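Local coordinates for 5-formyltetrahydrofolate cyclo-ligase family protein (Bacillus anthracis, PDB 2JCB), which probably catalyses the ATP- and magnesium-dependent conversion of 5-formyltetrahydrofolate to 5,10-methenyltetrahydrofolate, a step of folate metabolism, at residues P69-A74 / K79-P84. Sequence-based numbering, arbitrary orientation.
Sequences PIIEKA and KRVVVP
In the beta-alpha-beta unit formed by strand 54-56, helix 68-76 and strand 80-87, Ala74 and Ile71, one helical turn apart, rest on Val81 at the start of the second strand. The methyl of Ala74 makes the tightest apolar touch, its CB 3.5 Å from CG2 of Val81. With CG1 anti to the backbone N (chi1 171°), Val81 turns that branch to Ile71, whose CG2 is 4.0 Å from Val81 CG1; the two side chains cross at about a right angle. Between the last turn of the helix and the approach to the strand, Lys79 N donates a fairly straight hydrogen bond to Ala74 O at 2.8 Å. Lys79 CB also sits 4.0 Å from Ala74 CB, while the rest of its side chain leads away toward helix 47-51 and the loop after it, where NZ hydrogen-bonds to the backbone carbonyls of Trp49 and Ala52 and makes a cation-pi contact with the Trp49 ring. All four touching residues are buried: one backbone bond ties the last turn of the helix to the residue just before the strand, apolar contacts of Ala74, Ile71 and Val81 carry most of the rest, and the ammonium of Lys79 is probably steadied by two carbonyls and the Trp49 ring.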
loop_
_atom_site.group_PDB
_atom_site.type_symbol
_atom_site.label_atom_id
_atom_site.label_comp_id
_atom_site.label_asym_id
_atom_site.label_seq_id
_atom_site.Cartn_x
_atom_site.Cartn_y
_atom_site.Cartn_z
ATOM N N PRO A 69 9.246 -7.759 -5.920
ATOM C CA PRO A 69 9.121 -9.213 -5.961
ATOM C C PRO A 69 7.666 -9.692 -6.003
ATOM O O PRO A 69 7.406 -10.728 -6.615
ATOM C CB PRO A 69 9.811 -9.675 -4.688
ATOM C CG PRO A 69 10.752 -8.582 -4.327
ATOM C CD PRO A 69 10.050 -7.320 -4.777
ATOM N N ILE A 70 6.749 -8.910 -5.454
ATOM C CA ILE A 70 5.338 -9.305 -5.401
ATOM C C ILE A 70 4.759 -9.254 -6.791
ATOM O O ILE A 70 4.074 -10.156 -7.216
ATOM C CB ILE A 70 4.480 -8.403 -4.482
ATOM C CG1 ILE A 70 5.090 -8.375 -3.048
ATOM C CG2 ILE A 70 3.017 -8.941 -4.499
ATOM C CD1 ILE A 70 4.477 -7.278 -2.084
ATOM N N ILE A 71 5.010 -8.156 -7.493
ATOM C CA ILE A 71 4.575 -8.069 -8.888
ATOM C C ILE A 71 5.124 -9.229 -9.746
ATOM O O ILE A 71 4.403 -9.843 -10.556
ATOM C CB ILE A 71 4.965 -6.693 -9.481
ATOM C CG1 ILE A 71 4.188 -5.608 -8.732
ATOM C CG2 ILE A 71 4.653 -6.696 -11.013
ATOM C CD1 ILE A 71 4.777 -4.194 -8.957
ATOM N N GLU A 72 6.397 -9.562 -9.578
ATOM C CA GLU A 72 6.989 -10.661 -10.309
ATOM C C GLU A 72 6.317 -12.024 -10.058
ATOM O O GLU A 72 6.077 -12.787 -11.007
ATOM C CB GLU A 72 8.470 -10.678 -9.994
ATOM C CG GLU A 72 9.158 -9.409 -10.567
ATOM C CD GLU A 72 10.614 -9.410 -10.295
ATOM O OE1 GLU A 72 10.994 -9.565 -9.108
ATOM O OE2 GLU A 72 11.382 -9.285 -11.272
ATOM N N LYS A 73 5.984 -12.258 -8.784
ATOM C CA LYS A 73 5.305 -13.497 -8.344
ATOM C C LYS A 73 3.906 -13.543 -8.944
ATOM O O LYS A 73 3.498 -14.555 -9.465
ATOM C CB LYS A 73 5.174 -13.488 -6.805
ATOM C CG LYS A 73 4.676 -14.812 -6.152
ATOM C CD LYS A 73 5.661 -15.908 -6.318
ATOM C CE LYS A 73 5.477 -16.983 -5.262
ATOM N NZ LYS A 73 6.704 -17.850 -5.317
ATOM N N ALA A 74 3.163 -12.443 -8.842
ATOM C CA ALA A 74 1.838 -12.361 -9.441
ATOM C C ALA A 74 1.875 -12.685 -10.938
ATOM O O ALA A 74 1.089 -13.525 -11.451
ATOM C CB ALA A 74 1.169 -10.976 -9.148
ATOM N N LYS A 79 -1.516 -13.924 -12.462
ATOM C CA LYS A 79 -2.455 -12.954 -11.967
ATOM C C LYS A 79 -2.267 -11.678 -12.780
ATOM O O LYS A 79 -1.149 -11.414 -13.229
ATOM C CB LYS A 79 -2.172 -12.629 -10.491
ATOM C CG LYS A 79 -2.204 -13.883 -9.612
ATOM C CD LYS A 79 -2.055 -13.407 -8.170
ATOM C CE LYS A 79 -1.946 -14.571 -7.203
ATOM N NZ LYS A 79 -3.161 -15.425 -7.224
ATOM N N ARG A 80 -3.328 -10.881 -12.916
ATOM C CA ARG A 80 -3.254 -9.594 -13.599
ATOM C C ARG A 80 -2.821 -8.619 -12.532
ATOM O O ARG A 80 -3.308 -8.690 -11.410
ATOM C CB ARG A 80 -4.634 -9.208 -14.136
ATOM C CG ARG A 80 -4.712 -7.839 -14.711
ATOM C CD ARG A 80 -5.945 -7.684 -15.559
ATOM N NE ARG A 80 -7.154 -7.768 -14.747
ATOM C CZ ARG A 80 -8.370 -7.469 -15.192
ATOM N NH1 ARG A 80 -8.522 -7.066 -16.444
ATOM N NH2 ARG A 80 -9.424 -7.545 -14.370
ATOM N N VAL A 81 -1.879 -7.747 -12.890
ATOM C CA VAL A 81 -1.329 -6.781 -11.948
ATOM C C VAL A 81 -1.718 -5.369 -12.405
ATOM O O VAL A 81 -1.532 -5.017 -13.568
ATOM C CB VAL A 81 0.221 -6.868 -11.881
ATOM C CG1 VAL A 81 0.766 -5.743 -11.076
ATOM C CG2 VAL A 81 0.687 -8.155 -11.206
ATOM N N VAL A 82 -2.289 -4.612 -11.477
ATOM C CA VAL A 82 -2.661 -3.180 -11.712
ATOM C C VAL A 82 -1.978 -2.252 -10.704
ATOM O O VAL A 82 -1.955 -2.515 -9.494
ATOM C CB VAL A 82 -4.199 -2.918 -11.845
ATOM C CG1 VAL A 82 -4.791 -3.779 -12.936
ATOM C CG2 VAL A 82 -4.924 -3.143 -10.528
ATOM N N VAL A 83 -1.461 -1.123 -11.209
ATOM C CA VAL A 83 -0.737 -0.140 -10.381
ATOM C C VAL A 83 -1.339 1.269 -10.636
ATOM O O VAL A 83 -1.869 1.512 -11.736
ATOM C CB VAL A 83 0.760 -0.153 -10.774
ATOM C CG1 VAL A 83 1.395 -1.493 -10.348
ATOM C CG2 VAL A 83 0.921 -0.038 -12.330
ATOM N N PRO A 84 -1.296 2.149 -9.625
ATOM C CA PRO A 84 -2.029 3.408 -9.797
ATOM C C PRO A 84 -1.265 4.516 -10.512
ATOM O O PRO A 84 -0.069 4.692 -10.322
ATOM C CB PRO A 84 -2.319 3.843 -8.355
ATOM C CG PRO A 84 -1.184 3.273 -7.564
ATOM C CD PRO A 84 -0.694 2.043 -8.270
#